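Protein UL16 (Human herpesvirus 5 strain ad169, PDB 2WY3) helps the virus evade natural killer cells by retaining diverse ligands of the host KLRK1 receptor inside the cell and blocking receptor binding to ULBP1 and ULBP2. Local coordinates at residues G50-Q56 against V109-L115; L64-Q68 against T96-T100. All blocks are in the same frame, centred on the assembly; numbering follows the deposited sequence.

Of the four strands concerned, 49-55 comes first from the N terminus, and 62-68 lies next to it in the six-stranded sheet. After edge strand 71-74 the chain crosses to the three-stranded sheet and forms 82-89, then 95-102. It returns to the six-stranded sheet as strand 110-118. Interaction 2 (64-68 with 96-100) closes a loop of 27 residues across the two sheets. Interaction 1 (50-56 with 109-115) closes a wider loop of 52 residues within one sheet, which encloses interaction 2. The two contacts touch. V51 N and W65 O, 2.9 Å apart, probably form a hydrogen bond, and G50 and V51 pack on L98 and T100.

Interaction 1 of 2, residues G50-Q56 against V109-L115; sequences GVAFTWQ and VGRYDCL
F53 and Y112 form an offset stack, with ring centroids 4.5 Å apart and planes 16° from parallel. F53 CD1 lies over the Y112 ring, 3.2 Å from Y112 CZ, while Y112 OH sits over the rim of the F53 face. The two residues are a non-hydrogen-bonded antiparallel pair, and their side chains point the same way. F53 swings CG anti to its backbone N (chi1 166°), which brings its ring over the outer part of the tyrosine. Y112 OH is hydrogen-bonded to T108 O and to R102 NH1, and R102 also makes a cation-pi contact with F53.

On the other face of the sheet, T54 and R111 lie alongside each other. The guanidinium turns a face to T54 CB and OG1. R111 forms a side-on salt bridge with D113. Its NE and NH2 both donate to D113 OD2, at 2.8 and 3.0 Å. A water joins T54 OG1 (2.7 Å) to R111 NH2 (2.9 Å). D113 OD1 has a second arginine partner, R127.

Six backbone hydrogen bonds tie the strands. C114, on the same inward face as the F53-Y112 stack, is disulfide-bonded to C38 on strand 34-41. A disulfide pinning two facing sheets together is characteristic of immunoglobulin-like beta sandwiches.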
loop_
_atom_site.group_PDB
_atom_site.type_symbol
_atom_site.label_atom_id
_atom_site.label_comp_id
_atom_site.label_asym_id
_atom_site.label_seq_id
_atom_site.Cartn_x
_atom_site.Cartn_y
_atom_site.Cartn_z
ATOM N N GLY B 50 -4.307 -11.608 12.026
ATOM C CA GLY B 50 -3.636 -12.414 11.025
ATOM C C GLY B 50 -4.480 -12.754 9.827
ATOM O O GLY B 50 -5.617 -12.284 9.691
ATOM N N VAL B 51 -3.935 -13.623 8.983
ATOM C CA VAL B 51 -4.564 -13.950 7.711
ATOM C C VAL B 51 -4.550 -15.464 7.510
ATOM O O VAL B 51 -3.500 -16.093 7.604
ATOM C CB VAL B 51 -3.816 -13.296 6.530
ATOM C CG1 VAL B 51 -4.547 -13.565 5.235
ATOM C CG2 VAL B 51 -3.668 -11.784 6.753
ATOM N N ALA B 52 -5.727 -16.030 7.249
ATOM C CA ALA B 52 -5.855 -17.449 6.937
ATOM C C ALA B 52 -5.939 -17.640 5.429
ATOM O O ALA B 52 -6.622 -16.879 4.743
ATOM C CB ALA B 52 -7.118 -18.021 7.605
ATOM N N PHE B 53 -5.253 -18.661 4.921
ATOM C CA PHE B 53 -5.294 -19.001 3.502
ATOM C C PHE B 53 -5.856 -20.411 3.310
ATOM O O PHE B 53 -5.245 -21.397 3.749
ATOM C CB PHE B 53 -3.885 -18.933 2.885
ATOM C CG PHE B 53 -3.785 -19.592 1.523
ATOM C CD1 PHE B 53 -4.681 -19.278 0.517
ATOM C CD2 PHE B 53 -2.794 -20.531 1.261
ATOM C CE1 PHE B 53 -4.605 -19.884 -0.736
ATOM C CE2 PHE B 53 -2.701 -21.139 0.008
ATOM C CZ PHE B 53 -3.611 -20.820 -0.991
ATOM N N THR B 54 -7.003 -20.512 2.650
ATOM C CA THR B 54 -7.607 -21.823 2.380
ATOM C C THR B 54 -7.415 -22.139 0.895
ATOM O O THR B 54 -7.865 -21.387 0.038
ATOM C CB THR B 54 -9.122 -21.810 2.740
ATOM O OG1 THR B 54 -9.294 -21.520 4.141
ATOM C CG2 THR B 54 -9.769 -23.155 2.425
ATOM N N TRP B 55 -6.744 -23.246 0.582
ATOM C CA TRP B 55 -6.413 -23.580 -0.810
ATOM C C TRP B 55 -7.672 -23.827 -1.646
ATOM O O TRP B 55 -8.590 -24.502 -1.192
ATOM C CB TRP B 55 -5.559 -24.854 -0.822
ATOM C CG TRP B 55 -4.919 -25.158 -2.135
ATOM C CD1 TRP B 55 -4.489 -24.262 -3.084
ATOM C CD2 TRP B 55 -4.596 -26.457 -2.628
ATOM N NE1 TRP B 55 -3.914 -24.946 -4.151
ATOM C CE2 TRP B 55 -3.976 -26.292 -3.890
ATOM C CE3 TRP B 55 -4.759 -27.751 -2.119
ATOM C CZ2 TRP B 55 -3.531 -27.379 -4.651
ATOM C CZ3 TRP B 55 -4.325 -28.829 -2.883
ATOM C CH2 TRP B 55 -3.712 -28.634 -4.132
ATOM N N GLN B 56 -7.713 -23.289 -2.865
ATOM C CA GLN B 56 -8.897 -23.469 -3.708
ATOM C C GLN B 56 -9.238 -24.940 -3.885
ATOM O O GLN B 56 -10.409 -25.305 -3.970
ATOM C CB GLN B 56 -8.701 -22.850 -5.099
ATOM C CG GLN B 56 -9.961 -22.919 -5.977
ATOM C CD GLN B 56 -9.770 -22.271 -7.343
ATOM O OE1 GLN B 56 -8.718 -21.723 -7.632
ATOM N NE2 GLN B 56 -10.802 -22.325 -8.183
ATOM N N VAL B 109 -3.800 -20.022 -5.233
ATOM C CA VAL B 109 -5.211 -19.719 -5.482
ATOM C C VAL B 109 -6.053 -20.212 -4.302
ATOM O O VAL B 109 -5.728 -21.218 -3.663
ATOM C CB VAL B 109 -5.738 -20.347 -6.809
ATOM C CG1 VAL B 109 -5.227 -19.555 -8.028
ATOM C CG2 VAL B 109 -5.359 -21.827 -6.903
ATOM N N GLY B 110 -7.122 -19.488 -3.991
ATOM C CA GLY B 110 -7.942 -19.861 -2.856
ATOM C C GLY B 110 -8.553 -18.652 -2.180
ATOM O O GLY B 110 -8.919 -17.692 -2.853
ATOM N N ARG B 111 -8.683 -18.729 -0.861
ATOM C CA ARG B 111 -9.434 -17.725 -0.087
ATOM C C ARG B 111 -8.544 -17.192 1.016
ATOM O O ARG B 111 -8.013 -17.982 1.802
ATOM C CB ARG B 111 -10.651 -18.414 0.535
ATOM C CG ARG B 111 -11.743 -17.490 1.080
ATOM C CD ARG B 111 -12.880 -18.319 1.703
ATOM N NE ARG B 111 -12.564 -18.692 3.075
ATOM C CZ ARG B 111 -12.605 -19.927 3.558
ATOM N NH1 ARG B 111 -12.971 -20.949 2.783
ATOM N NH2 ARG B 111 -12.281 -20.133 4.828
ATOM N N TYR B 112 -8.377 -15.868 1.077
ATOM C CA TYR B 112 -7.558 -15.223 2.109
ATOM C C TYR B 112 -8.484 -14.445 3.034
ATOM O O TYR B 112 -9.148 -13.506 2.589
ATOM C CB TYR B 112 -6.507 -14.278 1.482
ATOM C CG TYR B 112 -5.448 -15.049 0.703
ATOM C CD1 TYR B 112 -4.212 -15.340 1.279
ATOM C CD2 TYR B 112 -5.703 -15.515 -0.588
ATOM C CE1 TYR B 112 -3.244 -16.065 0.579
ATOM C CE2 TYR B 112 -4.733 -16.244 -1.294
ATOM C CZ TYR B 112 -3.519 -16.514 -0.700
ATOM O OH TYR B 112 -2.566 -17.244 -1.396
ATOM N N ASP B 113 -8.537 -14.852 4.299
ATOM C CA ASP B 113 -9.454 -14.259 5.277
ATOM C C ASP B 113 -8.652 -13.465 6.305
ATOM O O ASP B 113 -7.860 -14.044 7.048
ATOM C CB ASP B 113 -10.256 -15.350 6.006
ATOM C CG ASP B 113 -11.290 -16.028 5.108
ATOM O OD1 ASP B 113 -11.913 -15.330 4.290
ATOM O OD2 ASP B 113 -11.483 -17.256 5.211
ATOM N N CYS B 114 -8.860 -12.152 6.352
ATOM C CA CYS B 114 -8.218 -11.324 7.375
ATOM C C CYS B 114 -9.028 -11.394 8.648
ATOM O O CYS B 114 -10.209 -11.043 8.662
ATOM C CB CYS B 114 -8.100 -9.883 6.911
ATOM S SG CYS B 114 -6.880 -9.776 5.563
ATOM N N LEU B 115 -8.376 -11.836 9.724
ATOM C CA LEU B 115 -9.060 -12.271 10.927
ATOM C C LEU B 115 -8.909 -11.265 12.037
ATOM O O LEU B 115 -7.886 -10.595 12.127
ATOM C CB LEU B 115 -8.441 -13.581 11.436
ATOM C CG LEU B 115 -8.377 -14.753 10.454
ATOM C CD1 LEU B 115 -7.788 -15.979 11.164
ATOM C CD2 LEU B 115 -9.762 -15.052 9.913
HETATM O O HOH W 1 -9.157 -18.772 4.512
HETATM O O HOH W 2 -10.922 -22.355 6.105
#

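Interaction 2 of 2, residues L64-Q68 against T96-T100; sequences LWLYQ and TKLYT
The strands that bring W65 and Y67 against L98 and T100 run antiparallel at 154°, with axes 9.7 Å apart at closest approach, too far for backbone pairing, so side chains bridge the gap. This is the packing of two facing sheets in an immunoglobulin-like beta sandwich. Segment 64-68 belongs to the six-stranded sheet and segment 96-100 to the three-stranded one.

L98 is the central apolar group. Its CD2 methyl lies over the face of the Y67 ring, 4.1 Å from the centroid of that ring and 29° off its normal, a CH-pi contact. The same L98 CD2 is 3.8 Å from W65 CH2, so one methyl touches both aromatic residues. W65 and L98 reach in from opposite sheets and pass alongside each other. Further along the Y67 ring, CE1 meets the T96 CG2 methyl at 4.0 Å. I49 and V51 of the neighbouring strand pack on L98 and T100, and the ring of F76 meets W65 edge-to-face.

Y99 points the other way. Its OH is hydrogen-bonded to an acidic side chain on the chain of another protein, and Y67 packs on a basic side chain of that chain. Y99, on the outward side of the three-stranded sheet, and Y67, of the six-stranded sheet, thus both lie at the interface with the other protein.

W65 holds its CG between the backbone N and the carbonyl carbon (chi1 76°). In this position the indole reaches across the interior with its N-H edge toward strand 95-102. W65 CZ2 passes 3.6 Å from Y99 O. The buried indole nitrogen has a partner: W65 NE1 donates to T100 OG1 at 2.9 Å, with the hydroxyl oxygen almost in the indole plane.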
loop_
_atom_site.group_PDB
_atom_site.type_symbol
_atom_site.label_atom_id
_atom_site.label_comp_id
_atom_site.label_asym_id
_atom_site.label_seq_id
_atom_site.Cartn_x
_atom_site.Cartn_y
_atom_site.Cartn_z
ATOM N N LEU B 64 -1.684 -20.061 7.681
ATOM C CA LEU B 64 -1.966 -18.937 8.559
ATOM C C LEU B 64 -0.703 -18.140 8.801
ATOM O O LEU B 64 0.354 -18.717 9.023
ATOM C CB LEU B 64 -2.461 -19.483 9.906
ATOM C CG LEU B 64 -2.839 -18.475 10.994
ATOM C CD1 LEU B 64 -4.131 -17.748 10.614
ATOM C CD2 LEU B 64 -2.995 -19.183 12.352
ATOM N N TRP B 65 -0.802 -16.816 8.764
ATOM C CA TRP B 65 0.260 -15.992 9.321
ATOM C C TRP B 65 -0.315 -15.032 10.347
ATOM O O TRP B 65 -1.473 -14.633 10.231
ATOM C CB TRP B 65 1.110 -15.293 8.238
ATOM C CG TRP B 65 0.560 -14.069 7.499
ATOM C CD1 TRP B 65 -0.125 -14.062 6.314
ATOM C CD2 TRP B 65 0.768 -12.684 7.850
ATOM N NE1 TRP B 65 -0.382 -12.754 5.923
ATOM C CE2 TRP B 65 0.153 -11.897 6.849
ATOM C CE3 TRP B 65 1.410 -12.038 8.919
ATOM C CZ2 TRP B 65 0.150 -10.490 6.888
ATOM C CZ3 TRP B 65 1.402 -10.637 8.963
ATOM C CH2 TRP B 65 0.772 -9.882 7.951
ATOM N N LEU B 66 0.479 -14.701 11.362
ATOM C CA LEU B 66 -0.012 -13.952 12.515
ATOM C C LEU B 66 0.898 -12.774 12.861
ATOM O O LEU B 66 2.104 -12.830 12.665
ATOM C CB LEU B 66 -0.124 -14.864 13.747
ATOM C CG LEU B 66 -1.092 -16.049 13.657
ATOM C CD1 LEU B 66 -0.965 -16.921 14.900
ATOM C CD2 LEU B 66 -2.531 -15.551 13.465
ATOM N N TYR B 67 0.284 -11.721 13.399
ATOM C CA TYR B 67 0.954 -10.450 13.670
ATOM C C TYR B 67 0.587 -9.994 15.079
ATOM O O TYR B 67 -0.569 -10.118 15.493
ATOM C CB TYR B 67 0.464 -9.427 12.643
ATOM C CG TYR B 67 1.309 -8.186 12.470
ATOM C CD1 TYR B 67 0.835 -6.936 12.863
ATOM C CD2 TYR B 67 2.568 -8.259 11.873
ATOM C CE1 TYR B 67 1.607 -5.789 12.680
ATOM C CE2 TYR B 67 3.326 -7.134 11.686
ATOM C CZ TYR B 67 2.840 -5.903 12.081
ATOM O OH TYR B 67 3.618 -4.786 11.894
ATOM N N GLN B 68 1.568 -9.496 15.828
ATOM C CA GLN B 68 1.329 -9.007 17.186
ATOM C C GLN B 68 2.398 -7.997 17.558
ATOM O O GLN B 68 3.590 -8.244 17.353
ATOM C CB GLN B 68 1.358 -10.164 18.197
ATOM C CG GLN B 68 0.979 -9.781 19.647
ATOM C CD GLN B 68 1.260 -10.906 20.639
ATOM O OE1 GLN B 68 2.143 -11.733 20.411
ATOM N NE2 GLN B 68 0.514 -10.935 21.749
ATOM N N THR B 96 -3.518 -0.064 11.406
ATOM C CA THR B 96 -2.500 -1.032 11.033
ATOM C C THR B 96 -3.009 -1.769 9.801
ATOM O O THR B 96 -4.148 -2.198 9.774
ATOM C CB THR B 96 -2.287 -2.063 12.155
ATOM O OG1 THR B 96 -1.849 -1.390 13.343
ATOM C CG2 THR B 96 -1.244 -3.090 11.741
ATOM N N LYS B 97 -2.177 -1.900 8.774
ATOM C CA LYS B 97 -2.575 -2.684 7.610
ATOM C C LYS B 97 -1.762 -3.964 7.563
ATOM O O LYS B 97 -0.551 -3.944 7.806
ATOM C CB LYS B 97 -2.332 -1.890 6.331
ATOM C CG LYS B 97 -3.346 -0.782 6.095
ATOM C CD LYS B 97 -2.908 0.098 4.934
ATOM C CE LYS B 97 -3.990 1.095 4.556
ATOM N NZ LYS B 97 -3.463 2.089 3.584
ATOM N N LEU B 98 -2.424 -5.076 7.257
ATOM C CA LEU B 98 -1.713 -6.320 7.001
ATOM C C LEU B 98 -1.646 -6.529 5.490
ATOM O O LEU B 98 -2.679 -6.553 4.813
ATOM C CB LEU B 98 -2.437 -7.504 7.654
ATOM C CG LEU B 98 -2.510 -7.551 9.182
ATOM C CD1 LEU B 98 -2.950 -8.933 9.645
ATOM C CD2 LEU B 98 -1.163 -7.187 9.800
ATOM N N TYR B 99 -0.435 -6.689 4.965
ATOM C CA TYR B 99 -0.228 -6.883 3.533
ATOM C C TYR B 99 0.132 -8.316 3.237
ATOM O O TYR B 99 1.071 -8.852 3.822
ATOM C CB TYR B 99 0.936 -6.013 3.037
ATOM C CG TYR B 99 0.617 -4.553 2.923
ATOM C CD1 TYR B 99 0.382 -3.974 1.679
ATOM C CD2 TYR B 99 0.551 -3.746 4.054
ATOM C CE1 TYR B 99 0.096 -2.628 1.562
ATOM C CE2 TYR B 99 0.257 -2.392 3.943
ATOM C CZ TYR B 99 0.031 -1.845 2.688
ATOM O OH TYR B 99 -0.269 -0.511 2.561
ATOM N N THR B 100 -0.611 -8.936 2.327
ATOM C CA THR B 100 -0.263 -10.254 1.821
ATOM C C THR B 100 -0.211 -10.181 0.300
ATOM O O THR B 100 -1.246 -10.068 -0.356
ATOM C CB THR B 100 -1.307 -11.317 2.237
ATOM O OG1 THR B 100 -1.505 -11.266 3.664
ATOM C CG2 THR B 100 -0.836 -12.718 1.823
#